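Local coordinates for serine-rich secreted cell wall anchored (LPXTG-motif ) protein (PDB 5NXK) that probably acts as a cell-wall-anchored adhesin of a gut bacterium, its beta-solenoid taking part in microbe–host interactions, at residues A[198-211]-A[227-241]. Numbering follows the deposited sequence.
Sequences SGISTVTVGNNASL and GGRENHFIVNENAAV
With OG1 of Thr202 and the ring of His232 both turned beside their backbone nitrogens (chi1 -62° in each), the hydroxyl oxygen comes within 3.4 Å of His232 CD2, while CG2 of Thr202 packs on the histidine CB. Val203 and Phe233 instead carry Val203 CG1 and the ring trans to the nitrogen, and on the buried face of the sheet CG1 lies 3.9 Å from Phe233 CE1. Val205 extends this apolar layer, its CG1 on Ala239 CB and CG2 on Val241 CG2; farther inward, Val203 and Phe233 share Ile223 of strand 221-226. These side-chain ladders illustrate the stacking of successive coils in a parallel beta-solenoid: strands 200-205 and 230-235 run 4.7 Å apart at closest approach and 2° from parallel, zipped by alternating backbone bonds such as Val203 N to His232 O and Ile234 N to Val203 O.

On the outer face, NE and NH2 of Arg229 both donate to Glu230 OE2, which lies in the guanidinium plane, as a salt bridge, and Ile200 CD1 lies 3.7 Å from that oxygen. Glu230 OE1 accepts from His232 NE2 at 2.6 Å through its anti lone pair.

Where the coil turns, Gly206–Ala209 and Asn236–Ala239 form matching type II turns. Val205 O takes two donors from Asn236: its backbone N, and also ND2, 3.0 Å away, which comes from above the carbonyl plane. Asn208 N reaches Glu237 O at 3.1 Å, and a water bridges Asn208 OD1 to Asn238 ND2.

The chemistry thus divides by face: inside, hydrocarbon dominates around Val203, Val205 and Phe233, and backbone partners meet buried Ser201 and Asn231; outside, Glu230, held through both oxygens, fixes the imidazole's rotation and may favour a protonated histidine, although Arg229 would offset part of this.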
ATOM      1  N   SER A 198      13.000  -1.919  11.875  1.00 23.08           N
ATOM      2  CA  SER A 198      12.013  -1.532  12.900  1.00 23.86           C
ATOM      3  C   SER A 198      11.102  -2.639  13.401  1.00 22.87           C
ATOM      4  O   SER A 198      10.732  -2.631  14.576  1.00 24.22           O
ATOM      5  CB  SER A 198      11.132  -0.382  12.385  1.00 27.46           C
ATOM      6  OG  SER A 198      10.217  -0.831  11.392  1.00 27.70           O
ATOM      7  N   GLY A 199      10.712  -3.571  12.535  1.00 19.29           N
ATOM      8  CA  GLY A 199       9.806  -4.629  12.951  1.00 18.24           C
ATOM      9  C   GLY A 199       8.407  -4.145  13.317  1.00 18.33           C
ATOM     10  O   GLY A 199       7.650  -4.834  14.011  1.00 23.58           O
ATOM     11  N   ILE A 200       8.051  -2.972  12.814  1.00 21.37           N
ATOM     12  CA  ILE A 200       6.757  -2.353  13.104  1.00 25.00           C
ATOM     13  C   ILE A 200       5.895  -2.298  11.845  1.00 23.94           C
ATOM     14  O   ILE A 200       6.368  -1.870  10.791  1.00 22.72           O
ATOM     15  CB  ILE A 200       6.943  -0.922  13.640  1.00 18.10           C
ATOM     16  CG1 ILE A 200       7.738  -0.956  14.949  1.00 21.54           C
ATOM     17  CG2 ILE A 200       5.587  -0.217  13.836  1.00 18.79           C
ATOM     18  CD1 ILE A 200       8.202   0.425  15.404  1.00 22.14           C
ATOM     19  N   SER A 201       4.646  -2.747  11.951  1.00 21.22           N
ATOM     20  CA  SER A 201       3.708  -2.665  10.832  1.00 22.86           C
ATOM     21  C   SER A 201       2.441  -1.943  11.282  1.00 23.71           C
ATOM     22  O   SER A 201       1.741  -2.417  12.176  1.00 22.19           O
ATOM     23  CB  SER A 201       3.362  -4.061  10.300  1.00 22.94           C
ATOM     24  OG  SER A 201       4.499  -4.681   9.715  1.00 20.82           O
ATOM     25  N   THR A 202       2.112  -0.845  10.606  1.00 22.24           N
ATOM     26  CA  THR A 202       1.046   0.058  11.060  1.00 23.85           C
ATOM     27  C   THR A 202       0.170   0.579   9.937  1.00 22.19           C
ATOM     28  O   THR A 202       0.678   1.012   8.920  1.00 23.28           O
ATOM     29  CB  THR A 202       1.636   1.280  11.791  1.00 25.04           C
ATOM     30  OG1 THR A 202       2.341   0.834  12.949  1.00 28.61           O
ATOM     31  CG2 THR A 202       0.543   2.238  12.232  1.00 25.13           C
ATOM     32  N   VAL A 203      -1.145   0.504  10.116  1.00 19.66           N
ATOM     33  CA  VAL A 203      -2.091   1.229   9.268  1.00 21.79           C
ATOM     34  C   VAL A 203      -2.773   2.294  10.102  1.00 23.82           C
ATOM     35  O   VAL A 203      -3.269   1.994  11.191  1.00 21.47           O
ATOM     36  CB  VAL A 203      -3.149   0.306   8.658  1.00 21.74           C
ATOM     37  CG1 VAL A 203      -4.186   1.119   7.843  1.00 19.28           C
ATOM     38  CG2 VAL A 203      -2.470  -0.756   7.791  1.00 22.92           C
ATOM     39  N   THR A 204      -2.766   3.540   9.637  1.00 20.23           N
ATOM     40  CA  THR A 204      -3.490   4.590  10.363  1.00 19.44           C
ATOM     41  C   THR A 204      -4.545   5.207   9.461  1.00 23.57           C
ATOM     42  O   THR A 204      -4.369   5.264   8.245  1.00 24.00           O
ATOM     43  CB  THR A 204      -2.577   5.725  10.868  1.00 21.85           C
ATOM     44  OG1 THR A 204      -2.052   6.453   9.743  1.00 24.41           O
ATOM     45  CG2 THR A 204      -1.429   5.165  11.681  1.00 24.16           C
ATOM     46  N   VAL A 205      -5.658   5.619  10.047  1.00 19.46           N
ATOM     47  CA  VAL A 205      -6.654   6.391   9.324  1.00 24.06           C
ATOM     48  C   VAL A 205      -6.790   7.732  10.060  1.00 26.14           C
ATOM     49  O   VAL A 205      -7.165   7.762  11.236  1.00 25.39           O
ATOM     50  CB  VAL A 205      -8.010   5.656   9.243  1.00 22.50           C
ATOM     51  CG1 VAL A 205      -9.018   6.476   8.429  1.00 21.87           C
ATOM     52  CG2 VAL A 205      -7.832   4.265   8.628  1.00 23.47           C
ATOM     53  N   GLY A 206      -6.457   8.837   9.393  1.00 23.59           N
ATOM     54  CA  GLY A 206      -6.325  10.117  10.082  1.00 22.87           C
ATOM     55  C   GLY A 206      -7.651  10.769  10.470  1.00 27.57           C
ATOM     56  O   GLY A 206      -8.728  10.293  10.080  1.00 27.04           O
ATOM     57  N   ASN A 207      -7.576  11.849  11.250  1.00 24.13           N
ATOM     58  CA  ASN A 207      -8.771  12.607  11.623  1.00 28.21           C
ATOM     59  C   ASN A 207      -9.652  12.931  10.440  1.00 28.03           C
ATOM     60  O   ASN A 207      -9.160  13.402   9.427  1.00 29.06           O
ATOM     61  CB  ASN A 207      -8.423  13.928  12.302  1.00 37.08           C
ATOM     62  CG  ASN A 207      -7.936  13.754  13.704  1.00 54.07           C
ATOM     63  OD1 ASN A 207      -7.493  12.676  14.097  1.00 54.23           O
ATOM     64  ND2 ASN A 207      -8.072  14.808  14.500  1.00 65.54           N
ATOM     65  N   ASN A 208     -10.953  12.689  10.585  1.00 28.30           N
ATOM     66  CA  ASN A 208     -11.940  13.041   9.566  1.00 29.37           C
ATOM     67  C   ASN A 208     -11.677  12.416   8.212  1.00 31.15           C
ATOM     68  O   ASN A 208     -12.183  12.899   7.200  1.00 33.22           O
ATOM     69  CB  ASN A 208     -12.028  14.555   9.403  1.00 31.51           C
ATOM     70  CG  ASN A 208     -12.415  15.253  10.683  1.00 48.72           C
ATOM     71  OD1 ASN A 208     -11.593  15.928  11.310  1.00 57.77           O
ATOM     72  ND2 ASN A 208     -13.677  15.101  11.081  1.00 54.65           N
ATOM     73  N   ALA A 209     -10.896  11.341   8.184  1.00 26.25           N
ATOM     74  CA  ALA A 209     -10.633  10.653   6.920  1.00 23.91           C
ATOM     75  C   ALA A 209     -11.606   9.508   6.726  1.00 29.09           C
ATOM     76  O   ALA A 209     -12.265   9.079   7.670  1.00 29.95           O
ATOM     77  CB  ALA A 209      -9.214  10.138   6.875  1.00 24.84           C
ATOM     78  N   SER A 210     -11.679   8.995   5.505  1.00 25.39           N
ATOM     79  CA  SER A 210     -12.479   7.816   5.250  1.00 25.00           C
ATOM     80  C   SER A 210     -11.629   6.769   4.523  1.00 27.19           C
ATOM     81  O   SER A 210     -10.789   7.088   3.666  1.00 27.52           O
ATOM     82  CB  SER A 210     -13.761   8.166   4.471  1.00 33.39           C
ATOM     83  OG  SER A 210     -13.585   8.087   3.062  1.00 46.61           O
ATOM     84  N   LEU A 211     -11.827   5.522   4.921  1.00 27.04           N
ATOM     85  CA  LEU A 211     -11.186   4.388   4.283  1.00 24.04           C
ATOM     86  C   LEU A 211     -12.263   3.382   3.956  1.00 27.44           C
ATOM     87  O   LEU A 211     -12.976   2.926   4.844  1.00 27.63           O
ATOM     88  CB  LEU A 211     -10.124   3.766   5.190  1.00 25.79           C
ATOM     89  CG  LEU A 211      -9.559   2.437   4.663  1.00 28.34           C
ATOM     90  CD1 LEU A 211      -8.877   2.655   3.314  1.00 26.39           C
ATOM     91  CD2 LEU A 211      -8.572   1.820   5.648  1.00 25.07           C
ATOM     92  N   GLY A 227       4.109  -7.538  11.522  1.00 24.70           N
ATOM     93  CA  GLY A 227       5.247  -6.897  12.170  1.00 21.83           C
ATOM     94  C   GLY A 227       5.919  -7.796  13.200  1.00 27.29           C
ATOM     95  O   GLY A 227       5.237  -8.450  13.995  1.00 25.43           O
ATOM     96  N   GLY A 228       7.251  -7.832  13.194  1.00 27.47           N
ATOM     97  CA  GLY A 228       7.980  -8.664  14.141  1.00 25.20           C
ATOM     98  C   GLY A 228       7.884  -8.228  15.596  1.00 24.82           C
ATOM     99  O   GLY A 228       7.978  -9.066  16.490  1.00 27.79           O
ATOM    100  N   ARG A 229       7.721  -6.932  15.850  1.00 18.52           N
ATOM    101  CA  ARG A 229       7.585  -6.440  17.233  1.00 18.66           C
ATOM    102  C   ARG A 229       6.255  -5.707  17.504  1.00 21.51           C
ATOM    103  O   ARG A 229       5.745  -5.764  18.616  1.00 22.48           O
ATOM    104  CB  ARG A 229       8.773  -5.542  17.639  1.00 21.75           C
ATOM    105  CG  ARG A 229       8.904  -4.186  16.941  1.00 23.57           C
ATOM    106  CD  ARG A 229       9.782  -3.207  17.793  1.00 25.81           C
ATOM    107  NE  ARG A 229       8.975  -2.494  18.799  1.00 28.81           N
ATOM    108  CZ  ARG A 229       9.104  -2.622  20.121  1.00 28.46           C
ATOM    109  NH1 ARG A 229      10.037  -3.422  20.629  1.00 27.80           N
ATOM    110  NH2 ARG A 229       8.300  -1.939  20.942  1.00 20.73           N
ATOM    111  N   GLU A 230       5.718  -4.985  16.522  1.00 23.58           N
ATOM    112  CA  GLU A 230       4.454  -4.263  16.731  1.00 21.66           C
ATOM    113  C   GLU A 230       3.563  -4.336  15.498  1.00 23.62           C
ATOM    114  O   GLU A 230       4.042  -4.339  14.355  1.00 20.80           O
ATOM    115  CB  GLU A 230       4.673  -2.771  17.054  1.00 23.28           C
ATOM    116  CG  GLU A 230       5.556  -2.429  18.265  1.00 28.16           C
ATOM    117  CD  GLU A 230       5.781  -0.915  18.420  1.00 30.62           C
ATOM    118  OE1 GLU A 230       4.860  -0.125  18.085  1.00 29.03           O
ATOM    119  OE2 GLU A 230       6.916  -0.511  18.789  1.00 27.30           O
ATOM    120  N   ASN A 231       2.259  -4.362  15.748  1.00 19.59           N
ATOM    121  CA  ASN A 231       1.247  -4.332  14.697  1.00 21.11           C
ATOM    122  C   ASN A 231       0.156  -3.362  15.124  1.00 23.57           C
ATOM    123  O   ASN A 231      -0.408  -3.533  16.185  1.00 24.38           O
ATOM    124  CB  ASN A 231       0.663  -5.726  14.465  1.00 18.26           C
ATOM    125  CG  ASN A 231       1.689  -6.699  13.911  1.00 22.05           C
ATOM    126  OD1 ASN A 231       1.925  -6.740  12.703  1.00 21.69           O
ATOM    127  ND2 ASN A 231       2.340  -7.453  14.802  1.00 19.75           N
ATOM    128  N   HIS A 232      -0.158  -2.367  14.306  1.00 22.08           N
ATOM    129  CA  HIS A 232      -1.126  -1.351  14.721  1.00 21.21           C
ATOM    130  C   HIS A 232      -2.202  -1.111  13.683  1.00 21.04           C
ATOM    131  O   HIS A 232      -1.915  -1.094  12.493  1.00 23.65           O
ATOM    132  CB  HIS A 232      -0.433  -0.017  14.999  1.00 20.84           C
ATOM    133  CG  HIS A 232       0.558  -0.063  16.111  1.00 22.10           C
ATOM    134  ND1 HIS A 232       0.216   0.193  17.429  1.00 21.25           N
ATOM    135  CD2 HIS A 232       1.895  -0.283  16.114  1.00 20.98           C
ATOM    136  CE1 HIS A 232       1.287   0.098  18.186  1.00 20.68           C
ATOM    137  NE2 HIS A 232       2.326  -0.194  17.411  1.00 21.46           N
ATOM    138  N   PHE A 233      -3.439  -0.935  14.136  1.00 19.40           N
ATOM    139  CA  PHE A 233      -4.485  -0.384  13.277  1.00 19.12           C
ATOM    140  C   PHE A 233      -5.124   0.736  14.074  1.00 23.13           C
ATOM    141  O   PHE A 233      -5.750   0.483  15.114  1.00 21.07           O
ATOM    142  CB  PHE A 233      -5.523  -1.438  12.881  1.00 18.47           C
ATOM    143  CG  PHE A 233      -6.624  -0.911  11.978  1.00 19.93           C
ATOM    144  CD1 PHE A 233      -6.319  -0.102  10.891  1.00 22.81           C
ATOM    145  CD2 PHE A 233      -7.953  -1.267  12.192  1.00 20.35           C
ATOM    146  CE1 PHE A 233      -7.317   0.369  10.045  1.00 25.36           C
ATOM    147  CE2 PHE A 233      -8.961  -0.804  11.354  1.00 23.75           C
ATOM    148  CZ  PHE A 233      -8.651   0.009  10.277  1.00 26.09           C
ATOM    149  N   ILE A 234      -4.906   1.968  13.628  1.00 18.54           N
ATOM    150  CA  ILE A 234      -5.311   3.137  14.391  1.00 20.40           C
ATOM    151  C   ILE A 234      -6.312   3.952  13.589  1.00 24.52           C
ATOM    152  O   ILE A 234      -6.007   4.407  12.501  1.00 22.06           O
ATOM    153  CB  ILE A 234      -4.114   4.031  14.758  1.00 21.82           C
ATOM    154  CG1 ILE A 234      -3.080   3.236  15.549  1.00 29.61           C
ATOM    155  CG2 ILE A 234      -4.582   5.228  15.580  1.00 24.18           C
ATOM    156  CD1 ILE A 234      -1.784   3.980  15.744  1.00 35.49           C
ATOM    157  N   VAL A 235      -7.510   4.115  14.127  1.00 18.87           N
ATOM    158  CA  VAL A 235      -8.548   4.910  13.501  1.00 20.00           C
ATOM    159  C   VAL A 235      -8.785   6.148  14.370  1.00 27.36           C
ATOM    160  O   VAL A 235      -9.258   6.041  15.497  1.00 22.59           O
ATOM    161  CB  VAL A 235      -9.832   4.101  13.340  1.00 22.31           C
ATOM    162  CG1 VAL A 235     -10.953   4.979  12.774  1.00 21.53           C
ATOM    163  CG2 VAL A 235      -9.556   2.881  12.462  1.00 19.85           C
ATOM    164  N   ASN A 236      -8.439   7.320  13.850  1.00 23.99           N
ATOM    165  CA  ASN A 236      -8.463   8.543  14.645  1.00 22.64           C
ATOM    166  C   ASN A 236      -9.850   9.192  14.745  1.00 24.91           C
ATOM    167  O   ASN A 236     -10.825   8.694  14.168  1.00 23.49           O
ATOM    168  CB  ASN A 236      -7.427   9.543  14.087  1.00 22.84           C
ATOM    169  CG  ASN A 236      -6.001   9.149  14.442  1.00 27.32           C
ATOM    170  OD1 ASN A 236      -5.546   9.443  15.538  1.00 34.75           O
ATOM    171  ND2 ASN A 236      -5.295   8.492  13.526  1.00 29.20           N
ATOM    172  N   GLU A 237      -9.937  10.286  15.498  1.00 25.49           N
ATOM    173  CA  GLU A 237     -11.224  10.934  15.755  1.00 29.35           C
ATOM    174  C   GLU A 237     -11.993  11.265  14.492  1.00 27.14           C
ATOM    175  O   GLU A 237     -11.422  11.757  13.516  1.00 28.15           O
ATOM    176  CB  GLU A 237     -11.072  12.218  16.571  1.00 34.90           C
ATOM    177  CG  GLU A 237     -10.523  12.015  17.962  1.00 53.18           C
ATOM    178  CD  GLU A 237     -10.591  13.283  18.790  1.00 64.90           C
ATOM    179  OE1 GLU A 237     -10.870  14.359  18.210  1.00 68.20           O
ATOM    180  OE2 GLU A 237     -10.346  13.202  20.015  1.00 68.48           O
ATOM    181  N   ASN A 238     -13.286  10.951  14.525  1.00 23.45           N
ATOM    182  CA  ASN A 238     -14.226  11.242  13.444  1.00 27.09           C
ATOM    183  C   ASN A 238     -13.908  10.580  12.112  1.00 28.47           C
ATOM    184  O   ASN A 238     -14.522  10.900  11.100  1.00 31.64           O
ATOM    185  CB  ASN A 238     -14.351  12.757  13.252  1.00 32.54           C
ATOM    186  CG  ASN A 238     -14.715  13.475  14.548  1.00 39.61           C
ATOM    187  OD1 ASN A 238     -15.554  13.003  15.314  1.00 40.12           O
ATOM    188  ND2 ASN A 238     -14.075  14.606  14.804  1.00 45.18           N
ATOM    189  N   ALA A 239     -12.978   9.635  12.102  1.00 23.47           N
ATOM    190  CA  ALA A 239     -12.737   8.890  10.871  1.00 21.13           C
ATOM    191  C   ALA A 239     -13.900   7.930  10.591  1.00 26.92           C
ATOM    192  O   ALA A 239     -14.611   7.516  11.508  1.00 26.57           O
ATOM    193  CB  ALA A 239     -11.420   8.140  10.940  1.00 23.23           C
ATOM    194  N   ALA A 240     -14.108   7.632   9.311  1.00 27.23           N
ATOM    195  CA  ALA A 240     -15.118   6.691   8.845  1.00 25.72           C
ATOM    196  C   ALA A 240     -14.434   5.531   8.135  1.00 30.59           C
ATOM    197  O   ALA A 240     -13.703   5.725   7.165  1.00 31.29           O
ATOM    198  CB  ALA A 240     -16.113   7.382   7.907  1.00 27.76           C
ATOM    199  N   VAL A 241     -14.653   4.322   8.627  1.00 26.27           N
ATOM    200  CA  VAL A 241     -14.039   3.137   8.056  1.00 24.17           C
ATOM    201  C   VAL A 241     -15.107   2.126   7.680  1.00 30.40           C
ATOM    202  O   VAL A 241     -15.974   1.800   8.496  1.00 25.81           O
ATOM    203  CB  VAL A 241     -13.042   2.497   9.041  1.00 24.24           C
ATOM    204  CG1 VAL A 241     -12.573   1.121   8.539  1.00 19.42           C
ATOM    205  CG2 VAL A 241     -11.849   3.426   9.287  1.00 24.02           C
TER
HETATM  206  O   HOH W   1     -11.931  16.055  13.821  1.00 61.56           O
HETATM  207  O   HOH W   2     -14.862  10.903   8.101  1.00 50.39           O